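Local coordinates for protein racemase, putative (Roseobacter denitrificans, PDB 3TCS) that binds magnesium and D-alanine in a barrel of the enolase superfamily and probably acts as a racemase or hydro-lyase, at residues 54-59 with 342-347; 141-146 with 205-210; 152-157 with 164-169; 177-180 with 184-187; 309-314 with 352-357. All blocks are in the same frame, centred on the assembly; numbering follows the deposited sequence.

Interactions 2, 3 and 5 are buried within the barrel domain, whereas interactions 1 and 4 are only partly buried. Interaction 1 alone joins the N-terminal domain to the barrel, using aromatic rings and a bridging water. It locks to interaction 5 through Gln345, which bonds Trp311 N, and through Asn310, which bonds Thr55. Strand 165-169 links two others: its outward side packs on a helix in the wholly apolar interaction 3, while Arg169 on its inward side forms a salt bridge with Asp205, the magnesium ligand of interaction 2. Interaction 4 is polar and hydrated, and ties in through Arg184, which reaches the carbonyl oxygens of Arg169 and Ile145.

Interaction 1 of 5, residues 54-59 with 342-347; sequences STYHAD and YPWQEG
The Tyr56 ring turns a face to the edge of the Trp344 indole in an offset edge-to-face pair, the planes 85° apart and the six-membered ring centroids 5.9 Å apart. Its own neighbour Thr55 lays CB over a face near the rim, while Tyr342 CE1 and a water sit at the phenol edge. One face of the Trp344 indole carries Tyr342 CB, again toward the rim, and its edge meets Tyr56 OH. The contact seams the N-terminal capping domain of the enolase superfamily to the barrel: 54-59 leads into helix 58-73, and 342-347 forms a short 3-10 turn between barrel strands. Trp344 holds CG between its backbone N and carbonyl carbon (chi1 54°), which carries the benzo end of the indole out to the other domain. There CH2 rests 3.7 Å from Thr55 CG2. The Tyr56 side chain comes in roughly perpendicular to that of Tyr342, and Tyr56 OH comes to 3.0 Å from Tyr342 CE1, a tight approach. No direct hydrogen bond spans the seam; a water joins the two phenols instead. Tyr342 OH also makes a weak bond to Ala309 O, and its side chain comes within about 6 Å of D-alanine at the nearest atoms. With a leucine in place of Tyr342, the water would probably lose one of its two phenol anchors, and Ala309 O its hydroxyl partner. Beside the seam, His57 and Asp59 reach Arg67 of the second subunit. The bridging water stands 2.8 Å from Tyr342 OH.

Interaction 2 of 5, residues 141-146 with 205-210; sequences MKRDIT and DANSCY. With MG (magnesium ion), chain J; DAL (D-alanine), chain L.
At the magnesium site, on the mouth of the barrel, Arg143 from the loop after strand 132-139 reaches over the turn that follows metal ligand Asp205. Its side chain runs out straight to the guanidinium. The guanidinium NH2 ends 3.4 Å from Ala206 C and 3.4 Å from Asn207 CB, with the turn at the guanidinium edge and the Asn207 amide plane rotated 74° against it. Asp205 O is also near, but the angle is too poor for a bond; Arg143 NE bonds Gly171 O and NH2 bonds Ala170 O. Asp205 divides its carboxylate. OD2 binds magnesium at 2.1 Å, while OD1 accepts from Asn207 N at 3.0 Å (156°), an Asx turn that probably steadies the carboxylate for the metal. The chain then folds back in a type I' turn from Ala206 to Cys209. D-alanine chelates the ion through its N at 2.4 Å and its O at 2.0 Å; a water, Glu231 and Glu257 complete six ligands. From the other segment Met141, bent at chi2, lays SD 3.6 Å from the D-alanine CB. Strand 165-169 runs between strands 132-139 and 201-205, and its Arg169 touches Met141, Arg143 and Asp205 alike; beyond the two loops the chain continues into helices 147-161 and 212-224.

Interaction 3 of 5, residues 152-157 with 164-169; sequences ERLKRL and TAFKVR. With DAL (D-alanine), chain L.
Leu154, on helix 147-161, carries this contact, pressing on Phe166 and Val168 of strand 165-169. Its CB lies 4.0 Å from Phe166 CD1, and its carbonyl O comes to 3.5 Å from CE1 of the same ring, obliquely. With chi1 at -67° Leu154 CG stands opposite its own carbonyl carbon, and the branch runs on past the phenyl until CD1 meets Val168 CG1 at 3.8 Å. The two branched side chains cross at a slant. Nothing polar bridges the segments: the contact is hydrophobic packing of helix against strand. The intervening strand residue, Lys167, starts off in the opposite direction, into the barrel. There, bent at chi3, it brings NZ to 2.8 Å from the D-alanine N and forms salt bridges to Glu231 and Glu333. Arg169 likewise reaches the ligand, setting its guanidinium edge toward the D-alanine CA. The strand thus has an apolar outside and a polar, ligand-binding inside. Helix 147-161 links strands 132-139 and 165-169 in a beta-alpha-beta unit of the TIM barrel, and helix 184-196 lies alongside in the outer layer, packing Met192 on Leu154 and Val168, and Leu196 on Phe166.

Interaction 4 of 5, residues 177-180 with 184-187; sequences NRDE and RTEE
A chi1 of -154° swings the Asp179 carboxylate away from its backbone N and toward helix 184-196, where Thr185 sets OG1 beside its own backbone N. Both Thr185 donors therefore converge on one oxygen. Asp179 OD2 takes Thr185 N on its syn lone pair at 2.9 Å, nearly straight at 163°, and Thr185 OG1 from above the carboxylate plane, also at 2.9 Å. The site is the first turn of the barrel helix that follows strand 165-169, and an acid from the preceding loop receiving its N-H would probably interact well with the helix dipole. The other oxygen, OD1, bends back to Glu180 N at 2.7 Å, which ties the carboxylate to its own loop. Glu180 CB meanwhile rests 3.7 Å from Arg184 CD. The extended Arg184 turns its guanidinium 78° from the carboxylate and makes no direct salt bridge with it; a water joins NH1 to Asp179 OD1, while NH2 bonds Ile145 O and NH1 bonds Arg169 O. Thr185 OG1 has a further bond with Gly171 N. Glu186 brings a like charge close to Asp179, though its OE2 is paired with Arg214. Between the two acids a water donates to Asp179 OD2 at 2.7 Å and to Glu186 OE1 at 2.8 Å.

Interaction 5 of 5, residues 309-314 with 352-357; sequences ANWSLV and TPYEIE
Tyr354 plugs into the backbone of 309-314, and its phenol end is the tight part: OH donates to Ser312 O at 2.5 Å, meeting the carbonyl at 142° and tilted 19° from its plane. Tyr354 OH also accepts from Leu316 N, so the hydroxyl is gripped twice, and Leu313 CA closes in at 3.5 Å. Behind it Pro353 CG sits over the centre of one ring face. The acceptor strip is itself braced. Asn310 OD1 takes Ser312 N at 2.9 Å, an Asx turn, and Ser312 OG at 2.6 Å, while Ser312 OG accepts weakly from Val314 N, capping the start of helix 314-322 on the barrel. A phenylalanine in place of Tyr354 is likely to leave Ser312 O and Leu316 N without their shared hydroxyl partner. Toward the partly exposed side the fit is looser. Trp311 and Tyr354 run antiparallel, side by side, their rings oblique at 38°, and the closest side-chain touch is Trp311 CB at 3.9 Å from Tyr354 CE2. Phe334 of strand 332-335 meets both aromatic side chains. Farther along 352-357, Glu355 is at the surface, with a long, weak ion pair to Lys351.

Interaction 1 of 5, residues 54-59 with 342-347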
# COMPACT_ATOMS: atom_id res chain seq x y z
N SER B 54 11.88 5.74 5.19
CA SER B 54 11.39 5.20 6.44
C SER B 54 12.24 4.01 6.89
O SER B 54 12.75 3.27 6.06
CB SER B 54 9.94 4.72 6.29
OG SER B 54 9.50 4.12 7.49
N THR B 55 12.38 3.83 8.20
CA THR B 55 13.15 2.70 8.74
C THR B 55 12.35 1.40 8.54
O THR B 55 11.14 1.44 8.29
CB THR B 55 13.43 2.88 10.24
OG1 THR B 55 12.22 3.27 10.91
CG2 THR B 55 14.50 3.93 10.47
N TYR B 56 13.05 0.27 8.66
CA TYR B 56 12.50 -1.08 8.52
C TYR B 56 12.42 -1.56 7.08
O TYR B 56 11.67 -1.03 6.27
CB TYR B 56 11.14 -1.18 9.22
CG TYR B 56 11.25 -0.83 10.68
CD1 TYR B 56 12.05 -1.58 11.53
CD2 TYR B 56 10.60 0.30 11.19
CE1 TYR B 56 12.23 -1.21 12.86
CE2 TYR B 56 10.77 0.68 12.53
CZ TYR B 56 11.59 -0.08 13.35
OH TYR B 56 11.77 0.29 14.67
N HIS B 57 13.21 -2.60 6.79
CA HIS B 57 13.31 -3.16 5.45
C HIS B 57 13.65 -2.01 4.49
O HIS B 57 13.15 -1.95 3.36
CB HIS B 57 12.01 -3.87 5.04
CG HIS B 57 11.61 -4.97 5.98
ND1 HIS B 57 12.52 -5.86 6.51
CD2 HIS B 57 10.41 -5.31 6.50
CE1 HIS B 57 11.90 -6.70 7.32
NE2 HIS B 57 10.61 -6.39 7.32
N ALA B 58 14.50 -1.11 4.97
CA ALA B 58 14.93 0.06 4.19
C ALA B 58 15.66 -0.33 2.91
O ALA B 58 15.69 0.44 1.96
CB ALA B 58 15.84 0.94 5.05
N ASP B 59 16.26 -1.52 2.89
CA ASP B 59 16.95 -1.94 1.69
C ASP B 59 15.92 -2.15 0.57
O ASP B 59 16.17 -1.79 -0.59
CB ASP B 59 17.77 -3.22 1.95
CG ASP B 59 16.92 -4.38 2.45
OD1 ASP B 59 16.07 -4.18 3.34
OD2 ASP B 59 17.14 -5.51 1.96
N TYR B 342 16.68 -1.14 19.78
CA TYR B 342 17.04 -0.56 18.49
C TYR B 342 18.57 -0.57 18.34
O TYR B 342 19.21 0.47 18.41
CB TYR B 342 16.57 0.89 18.38
CG TYR B 342 15.07 1.10 18.37
CD1 TYR B 342 14.25 0.37 17.50
CD2 TYR B 342 14.48 2.08 19.16
CE1 TYR B 342 12.88 0.63 17.42
CE2 TYR B 342 13.11 2.35 19.09
CZ TYR B 342 12.32 1.62 18.21
OH TYR B 342 10.98 1.92 18.09
N PRO B 343 19.17 -1.75 18.12
CA PRO B 343 20.62 -1.83 17.98
C PRO B 343 21.18 -1.04 16.79
O PRO B 343 22.28 -0.49 16.85
CB PRO B 343 20.88 -3.33 17.84
CG PRO B 343 19.64 -3.81 17.14
CD PRO B 343 18.55 -3.07 17.90
N TRP B 344 20.40 -0.97 15.72
CA TRP B 344 20.79 -0.28 14.50
C TRP B 344 20.81 1.25 14.54
O TRP B 344 21.33 1.87 13.62
CB TRP B 344 19.88 -0.72 13.36
CG TRP B 344 18.43 -0.54 13.69
CD1 TRP B 344 17.57 -1.50 14.16
CD2 TRP B 344 17.68 0.68 13.64
NE1 TRP B 344 16.33 -0.95 14.40
CE2 TRP B 344 16.37 0.39 14.09
CE3 TRP B 344 17.99 1.99 13.26
CZ2 TRP B 344 15.37 1.36 14.16
CZ3 TRP B 344 16.99 2.96 13.33
CH2 TRP B 344 15.70 2.64 13.78
N GLN B 345 20.25 1.87 15.58
CA GLN B 345 20.25 3.33 15.61
C GLN B 345 21.50 3.93 16.24
O GLN B 345 21.66 5.15 16.28
CB GLN B 345 19.00 3.87 16.30
CG GLN B 345 18.87 3.56 17.78
CD GLN B 345 17.59 4.15 18.36
OE1 GLN B 345 16.60 4.30 17.65
NE2 GLN B 345 17.61 4.47 19.64
N GLU B 346 22.38 3.06 16.71
CA GLU B 346 23.63 3.49 17.31
C GLU B 346 24.62 3.94 16.24
O GLU B 346 24.78 3.27 15.22
CB GLU B 346 24.25 2.33 18.10
CG GLU B 346 23.67 2.13 19.48
CD GLU B 346 24.21 3.16 20.46
OE1 GLU B 346 25.40 3.06 20.83
OE2 GLU B 346 23.45 4.06 20.85
N GLY B 347 25.26 5.07 16.48
CA GLY B 347 26.26 5.57 15.55
C GLY B 347 25.82 5.96 14.15
O GLY B 347 26.58 5.81 13.19
O HOH W 1 10.39 2.30 15.38

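Interaction 2 of 5, residues 141-146 with 205-210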
# COMPACT_ATOMS: atom_id res chain seq x y z
N MET B 141 8.29 1.50 23.98
CA MET B 141 7.83 0.67 22.87
C MET B 141 7.50 -0.76 23.29
O MET B 141 6.87 -1.51 22.54
CB MET B 141 8.92 0.61 21.79
CG MET B 141 9.41 1.95 21.29
SD MET B 141 8.13 2.86 20.44
CE MET B 141 8.66 4.54 20.74
N LYS B 142 7.93 -1.13 24.49
CA LYS B 142 7.75 -2.49 24.99
C LYS B 142 6.43 -2.89 25.63
O LYS B 142 5.74 -2.08 26.25
CB LYS B 142 8.87 -2.81 25.98
CG LYS B 142 10.26 -2.81 25.37
CD LYS B 142 11.32 -3.07 26.43
CE LYS B 142 12.70 -3.24 25.82
NZ LYS B 142 13.73 -3.54 26.85
N ARG B 143 6.10 -4.16 25.45
CA ARG B 143 4.92 -4.78 26.04
C ARG B 143 5.43 -5.94 26.89
O ARG B 143 4.77 -6.39 27.82
CB ARG B 143 3.97 -5.30 24.96
CG ARG B 143 3.06 -4.22 24.42
CD ARG B 143 1.95 -4.80 23.58
NE ARG B 143 0.98 -3.77 23.24
CZ ARG B 143 1.18 -2.82 22.34
NH1 ARG B 143 2.32 -2.77 21.65
NH2 ARG B 143 0.25 -1.90 22.13
N ASP B 144 6.62 -6.42 26.55
CA ASP B 144 7.24 -7.52 27.28
C ASP B 144 8.09 -6.94 28.41
O ASP B 144 9.27 -7.26 28.56
CB ASP B 144 8.12 -8.37 26.36
CG ASP B 144 9.05 -7.54 25.50
OD1 ASP B 144 9.80 -6.71 26.06
OD2 ASP B 144 9.01 -7.71 24.27
N ILE B 145 7.48 -6.04 29.17
CA ILE B 145 8.13 -5.42 30.31
C ILE B 145 7.01 -5.29 31.33
O ILE B 145 5.91 -4.86 30.99
CB ILE B 145 8.72 -4.02 29.96
CG1 ILE B 145 9.46 -3.45 31.17
CG2 ILE B 145 7.62 -3.08 29.50
CD1 ILE B 145 10.08 -2.09 30.94
N THR B 146 7.27 -5.68 32.57
CA THR B 146 6.24 -5.61 33.59
C THR B 146 5.93 -4.16 33.94
O THR B 146 6.77 -3.27 33.78
CB THR B 146 6.68 -6.32 34.88
OG1 THR B 146 7.79 -5.62 35.45
CG2 THR B 146 7.07 -7.76 34.59
N ASP B 205 -0.92 3.57 24.39
CA ASP B 205 -1.10 3.18 22.99
C ASP B 205 -1.49 1.71 22.96
O ASP B 205 -0.77 0.87 23.49
CB ASP B 205 0.22 3.38 22.24
CG ASP B 205 0.05 3.40 20.73
OD1 ASP B 205 -0.86 2.71 20.22
OD2 ASP B 205 0.84 4.10 20.06
N ALA B 206 -2.62 1.39 22.33
CA ALA B 206 -3.09 0.01 22.27
C ALA B 206 -2.75 -0.70 20.96
O ALA B 206 -3.05 -1.89 20.79
CB ALA B 206 -4.59 -0.05 22.51
N ASN B 207 -2.12 0.03 20.05
CA ASN B 207 -1.72 -0.51 18.75
C ASN B 207 -2.72 -1.47 18.09
O ASN B 207 -2.39 -2.61 17.80
CB ASN B 207 -0.35 -1.18 18.88
CG ASN B 207 0.77 -0.16 19.12
OD1 ASN B 207 1.18 0.56 18.20
ND2 ASN B 207 1.25 -0.08 20.35
N SER B 208 -3.94 -0.98 17.87
CA SER B 208 -5.00 -1.74 17.20
C SER B 208 -5.48 -3.02 17.88
O SER B 208 -6.03 -3.91 17.22
CB SER B 208 -4.57 -2.08 15.77
OG SER B 208 -4.43 -0.92 14.97
N CYS B 209 -5.32 -3.12 19.19
CA CYS B 209 -5.71 -4.34 19.88
C CYS B 209 -7.19 -4.61 20.14
O CYS B 209 -7.66 -5.74 19.98
CB CYS B 209 -4.97 -4.42 21.21
SG CYS B 209 -5.48 -5.82 22.26
N TYR B 210 -7.93 -3.57 20.52
CA TYR B 210 -9.33 -3.71 20.93
C TYR B 210 -10.50 -3.55 19.99
O TYR B 210 -10.41 -2.93 18.93
CB TYR B 210 -9.57 -2.77 22.11
CG TYR B 210 -8.55 -2.86 23.21
CD1 TYR B 210 -8.32 -4.06 23.87
CD2 TYR B 210 -7.84 -1.73 23.62
CE1 TYR B 210 -7.41 -4.14 24.92
CE2 TYR B 210 -6.93 -1.80 24.68
CZ TYR B 210 -6.72 -3.01 25.32
OH TYR B 210 -5.85 -3.09 26.38
MG MG J . 1.14 4.61 18.08
N DAL L . 3.20 5.67 18.57
CA DAL L . 3.86 4.40 18.93
CB DAL L . 5.38 4.55 18.87
C DAL L . 3.44 3.32 17.99
O DAL L . 2.29 3.03 17.90
O HOH W 2 -0.39 3.25 17.64

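Interaction 3 of 5, residues 152-157 with 164-169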
# COMPACT_ATOMS: atom_id res chain seq x y z
N GLU B 152 9.49 2.00 36.85
CA GLU B 152 10.80 2.25 37.43
C GLU B 152 11.74 2.96 36.46
O GLU B 152 12.36 3.96 36.80
CB GLU B 152 11.42 0.93 37.91
CG GLU B 152 12.78 1.06 38.57
CD GLU B 152 13.23 -0.23 39.25
OE1 GLU B 152 13.21 -1.30 38.60
OE2 GLU B 152 13.62 -0.17 40.44
N ARG B 153 11.85 2.45 35.23
CA ARG B 153 12.74 3.09 34.27
C ARG B 153 12.24 4.46 33.83
O ARG B 153 13.04 5.37 33.59
CB ARG B 153 12.98 2.18 33.05
CG ARG B 153 11.78 1.98 32.13
CD ARG B 153 12.25 1.35 30.81
NE ARG B 153 11.15 1.18 29.85
CZ ARG B 153 11.31 0.78 28.59
NH1 ARG B 153 12.52 0.52 28.12
NH2 ARG B 153 10.25 0.65 27.80
N LEU B 154 10.93 4.63 33.75
CA LEU B 154 10.38 5.92 33.33
C LEU B 154 10.52 6.96 34.45
O LEU B 154 10.73 8.15 34.19
CB LEU B 154 8.92 5.76 32.90
CG LEU B 154 8.75 4.92 31.63
CD1 LEU B 154 7.28 4.91 31.22
CD2 LEU B 154 9.60 5.52 30.51
N LYS B 155 10.38 6.51 35.69
CA LYS B 155 10.51 7.41 36.83
C LYS B 155 11.95 7.94 36.88
O LYS B 155 12.18 9.10 37.19
CB LYS B 155 10.17 6.67 38.13
CG LYS B 155 10.07 7.58 39.35
CD LYS B 155 9.66 6.80 40.59
CE LYS B 155 9.40 7.74 41.76
NZ LYS B 155 8.89 7.01 42.95
N ARG B 156 12.91 7.08 36.58
CA ARG B 156 14.30 7.51 36.60
C ARG B 156 14.56 8.53 35.49
O ARG B 156 15.32 9.48 35.68
CB ARG B 156 15.23 6.30 36.48
CG ARG B 156 15.14 5.42 37.71
CD ARG B 156 16.07 4.22 37.70
NE ARG B 156 15.93 3.47 38.95
CZ ARG B 156 16.52 2.31 39.21
NH1 ARG B 156 17.30 1.74 38.30
NH2 ARG B 156 16.32 1.72 40.38
N LEU B 157 13.92 8.34 34.34
CA LEU B 157 14.08 9.28 33.23
C LEU B 157 13.40 10.60 33.57
O LEU B 157 13.84 11.66 33.15
CB LEU B 157 13.49 8.69 31.95
CG LEU B 157 14.30 7.54 31.36
CD1 LEU B 157 13.45 6.74 30.37
CD2 LEU B 157 15.55 8.10 30.69
N THR B 164 8.08 15.22 31.38
CA THR B 164 6.86 15.44 32.16
C THR B 164 5.64 14.83 31.45
O THR B 164 4.49 15.15 31.76
CB THR B 164 6.59 16.94 32.41
OG1 THR B 164 6.41 17.61 31.15
CG2 THR B 164 7.75 17.57 33.17
N ALA B 165 5.92 13.94 30.50
CA ALA B 165 4.88 13.24 29.74
C ALA B 165 5.46 11.87 29.41
O ALA B 165 6.65 11.75 29.10
CB ALA B 165 4.54 14.01 28.46
N PHE B 166 4.63 10.83 29.50
CA PHE B 166 5.07 9.46 29.27
C PHE B 166 4.01 8.61 28.58
O PHE B 166 2.83 8.71 28.91
CB PHE B 166 5.40 8.81 30.61
CG PHE B 166 6.38 9.59 31.44
CD1 PHE B 166 7.73 9.29 31.41
CD2 PHE B 166 5.95 10.68 32.19
CE1 PHE B 166 8.65 10.07 32.10
CE2 PHE B 166 6.86 11.47 32.89
CZ PHE B 166 8.22 11.17 32.84
N LYS B 167 4.43 7.77 27.65
CA LYS B 167 3.50 6.87 26.96
C LYS B 167 3.92 5.41 27.13
O LYS B 167 5.09 5.07 26.95
CB LYS B 167 3.40 7.21 25.47
CG LYS B 167 2.28 6.42 24.76
CD LYS B 167 1.97 6.95 23.36
CE LYS B 167 2.96 6.46 22.31
NZ LYS B 167 2.64 7.04 20.96
N VAL B 168 2.97 4.56 27.48
CA VAL B 168 3.23 3.14 27.66
C VAL B 168 2.28 2.36 26.75
O VAL B 168 1.50 2.97 26.01
CB VAL B 168 3.04 2.70 29.14
CG1 VAL B 168 4.03 3.44 30.02
CG2 VAL B 168 1.61 2.96 29.59
N ARG B 169 2.33 1.04 26.82
CA ARG B 169 1.50 0.20 25.96
C ARG B 169 0.39 -0.55 26.67
O ARG B 169 0.55 -1.00 27.80
CB ARG B 169 2.38 -0.83 25.24
CG ARG B 169 3.59 -0.24 24.52
CD ARG B 169 3.18 0.50 23.26
NE ARG B 169 4.11 1.59 22.95
CZ ARG B 169 4.07 2.32 21.83
NH1 ARG B 169 3.15 2.07 20.91
NH2 ARG B 169 4.92 3.31 21.66
N DAL L . 3.20 5.67 18.57
CA DAL L . 3.86 4.40 18.93
CB DAL L . 5.38 4.55 18.87
C DAL L . 3.44 3.32 17.99
O DAL L . 2.29 3.03 17.90

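Interaction 4 of 5, residues 177-180 with 184-187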
# COMPACT_ATOMS: atom_id res chain seq x y z
N ASN B 177 -8.05 -8.23 20.69
CA ASN B 177 -8.68 -8.08 22.01
C ASN B 177 -7.93 -8.73 23.16
O ASN B 177 -8.31 -8.57 24.32
CB ASN B 177 -10.12 -8.59 21.98
CG ASN B 177 -11.12 -7.56 22.48
OD1 ASN B 177 -12.28 -7.87 22.75
ND2 ASN B 177 -10.67 -6.31 22.58
N ARG B 178 -6.86 -9.46 22.85
CA ARG B 178 -6.07 -10.12 23.89
C ARG B 178 -4.97 -9.20 24.42
O ARG B 178 -4.42 -8.38 23.68
CB ARG B 178 -5.47 -11.42 23.34
CG ARG B 178 -6.54 -12.46 23.00
CD ARG B 178 -5.95 -13.86 22.81
NE ARG B 178 -5.31 -14.04 21.51
CZ ARG B 178 -5.96 -14.09 20.35
NH1 ARG B 178 -7.28 -13.97 20.32
NH2 ARG B 178 -5.29 -14.27 19.22
N ASP B 179 -4.66 -9.34 25.71
CA ASP B 179 -3.62 -8.53 26.36
C ASP B 179 -2.28 -9.26 26.26
O ASP B 179 -2.25 -10.45 25.93
CB ASP B 179 -3.99 -8.32 27.83
CG ASP B 179 -3.39 -7.05 28.42
OD1 ASP B 179 -2.41 -6.52 27.85
OD2 ASP B 179 -3.90 -6.58 29.46
N GLU B 180 -1.18 -8.56 26.52
CA GLU B 180 0.15 -9.19 26.46
C GLU B 180 0.11 -10.40 27.38
O GLU B 180 0.73 -11.43 27.12
CB GLU B 180 1.24 -8.21 26.90
CG GLU B 180 2.66 -8.69 26.60
CD GLU B 180 2.96 -8.79 25.11
OE1 GLU B 180 2.08 -8.44 24.28
OE2 GLU B 180 4.07 -9.21 24.75
N ARG B 184 -2.39 -7.31 32.48
CA ARG B 184 -1.30 -6.35 32.34
C ARG B 184 -1.79 -4.91 32.21
O ARG B 184 -1.27 -4.01 32.86
CB ARG B 184 -0.41 -6.69 31.14
CG ARG B 184 0.78 -5.75 31.02
CD ARG B 184 1.70 -6.12 29.87
NE ARG B 184 2.89 -5.27 29.85
CZ ARG B 184 2.91 -4.01 29.44
NH1 ARG B 184 1.80 -3.44 28.99
NH2 ARG B 184 4.04 -3.32 29.47
N THR B 185 -2.79 -4.69 31.36
CA THR B 185 -3.30 -3.34 31.15
C THR B 185 -3.96 -2.78 32.42
O THR B 185 -3.77 -1.61 32.76
CB THR B 185 -4.31 -3.30 29.99
OG1 THR B 185 -3.66 -3.74 28.79
CG2 THR B 185 -4.84 -1.88 29.78
N GLU B 186 -4.72 -3.63 33.11
CA GLU B 186 -5.38 -3.22 34.34
C GLU B 186 -4.35 -2.77 35.38
O GLU B 186 -4.61 -1.87 36.18
CB GLU B 186 -6.21 -4.37 34.92
CG GLU B 186 -7.54 -4.62 34.23
CD GLU B 186 -7.42 -5.40 32.93
OE1 GLU B 186 -6.29 -5.80 32.56
OE2 GLU B 186 -8.46 -5.60 32.27
N GLU B 187 -3.18 -3.41 35.38
CA GLU B 187 -2.14 -3.07 36.34
C GLU B 187 -1.30 -1.86 35.94
O GLU B 187 -0.99 -1.01 36.77
CB GLU B 187 -1.20 -4.27 36.56
CG GLU B 187 0.06 -3.91 37.33
CD GLU B 187 0.97 -5.10 37.56
OE1 GLU B 187 0.96 -6.04 36.74
OE2 GLU B 187 1.71 -5.09 38.57
O HOH W 3 -0.44 -4.73 27.78
O HOH W 4 -5.94 -7.80 30.65

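Interaction 5 of 5, residues 309-314 with 352-357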
# COMPACT_ATOMS: atom_id res chain seq x y z
N ALA B 309 8.99 6.99 16.21
CA ALA B 309 9.34 6.01 17.23
C ALA B 309 10.78 5.53 17.39
O ALA B 309 11.02 4.54 18.08
CB ALA B 309 8.43 4.79 17.06
N ASN B 310 11.74 6.19 16.76
CA ASN B 310 13.12 5.77 16.92
C ASN B 310 14.06 6.93 16.67
O ASN B 310 13.63 8.01 16.26
CB ASN B 310 13.45 4.59 15.99
CG ASN B 310 13.20 4.91 14.54
OD1 ASN B 310 13.83 5.79 13.96
ND2 ASN B 310 12.25 4.19 13.94
N TRP B 311 15.34 6.70 16.92
CA TRP B 311 16.33 7.74 16.75
C TRP B 311 16.98 7.80 15.38
O TRP B 311 18.15 8.19 15.25
CB TRP B 311 17.40 7.66 17.84
CG TRP B 311 16.85 7.94 19.21
CD1 TRP B 311 15.58 8.34 19.53
CD2 TRP B 311 17.55 7.83 20.45
NE1 TRP B 311 15.44 8.47 20.89
CE2 TRP B 311 16.64 8.16 21.48
CE3 TRP B 311 18.86 7.47 20.80
CZ2 TRP B 311 17.00 8.15 22.84
CZ3 TRP B 311 19.21 7.45 22.15
CH2 TRP B 311 18.28 7.79 23.15
N SER B 312 16.24 7.40 14.36
CA SER B 312 16.73 7.56 12.99
C SER B 312 16.35 9.04 12.84
O SER B 312 16.02 9.69 13.85
CB SER B 312 15.95 6.68 12.00
OG SER B 312 14.61 7.11 11.83
N LEU B 313 16.39 9.58 11.64
CA LEU B 313 16.06 10.99 11.47
C LEU B 313 14.57 11.32 11.59
O LEU B 313 14.20 12.48 11.62
CB LEU B 313 16.57 11.50 10.12
CG LEU B 313 18.09 11.67 10.02
CD1 LEU B 313 18.47 12.16 8.63
CD2 LEU B 313 18.54 12.67 11.07
N VAL B 314 13.72 10.30 11.66
CA VAL B 314 12.28 10.57 11.75
C VAL B 314 11.92 11.52 12.90
O VAL B 314 11.06 12.39 12.75
CB VAL B 314 11.47 9.25 11.86
CG1 VAL B 314 11.77 8.53 13.17
CG2 VAL B 314 9.99 9.53 11.70
N THR B 352 24.76 13.32 17.88
CA THR B 352 23.32 13.12 18.05
C THR B 352 22.58 14.44 18.18
O THR B 352 23.04 15.36 18.85
CB THR B 352 23.01 12.25 19.29
OG1 THR B 352 21.60 12.00 19.35
CG2 THR B 352 23.44 12.97 20.57
N PRO B 353 21.42 14.55 17.52
CA PRO B 353 20.62 15.78 17.59
C PRO B 353 19.54 15.61 18.66
O PRO B 353 18.67 16.47 18.83
CB PRO B 353 20.02 15.87 16.20
CG PRO B 353 19.70 14.41 15.92
CD PRO B 353 20.96 13.70 16.40
N TYR B 354 19.62 14.50 19.39
CA TYR B 354 18.60 14.17 20.37
C TYR B 354 18.91 14.33 21.86
O TYR B 354 18.32 13.64 22.69
CB TYR B 354 18.12 12.74 20.11
CG TYR B 354 17.60 12.54 18.70
CD1 TYR B 354 16.64 13.41 18.17
CD2 TYR B 354 18.06 11.50 17.89
CE1 TYR B 354 16.15 13.24 16.87
CE2 TYR B 354 17.57 11.32 16.59
CZ TYR B 354 16.62 12.20 16.09
OH TYR B 354 16.12 12.02 14.83
N GLU B 355 19.81 15.24 22.20
CA GLU B 355 20.12 15.48 23.61
C GLU B 355 18.89 16.17 24.20
O GLU B 355 18.37 17.13 23.62
CB GLU B 355 21.34 16.39 23.75
CG GLU B 355 22.64 15.77 23.26
CD GLU B 355 23.83 16.70 23.47
OE1 GLU B 355 24.11 17.05 24.63
OE2 GLU B 355 24.48 17.07 22.47
N ILE B 356 18.42 15.69 25.35
CA ILE B 356 17.25 16.28 25.99
C ILE B 356 17.62 17.30 27.06
O ILE B 356 18.51 17.05 27.88
CB ILE B 356 16.36 15.19 26.63
CG1 ILE B 356 15.78 14.28 25.54
CG2 ILE B 356 15.21 15.83 27.41
CD1 ILE B 356 14.78 14.97 24.63
N GLU B 357 16.94 18.44 27.05
CA GLU B 357 17.16 19.50 28.02
C GLU B 357 15.87 19.67 28.81
O GLU B 357 14.89 20.20 28.29
CB GLU B 357 17.50 20.82 27.30
CG GLU B 357 18.57 20.70 26.23
CD GLU B 357 18.88 22.03 25.55
OE1 GLU B 357 19.27 22.00 24.36
OE2 GLU B 357 18.76 23.10 26.20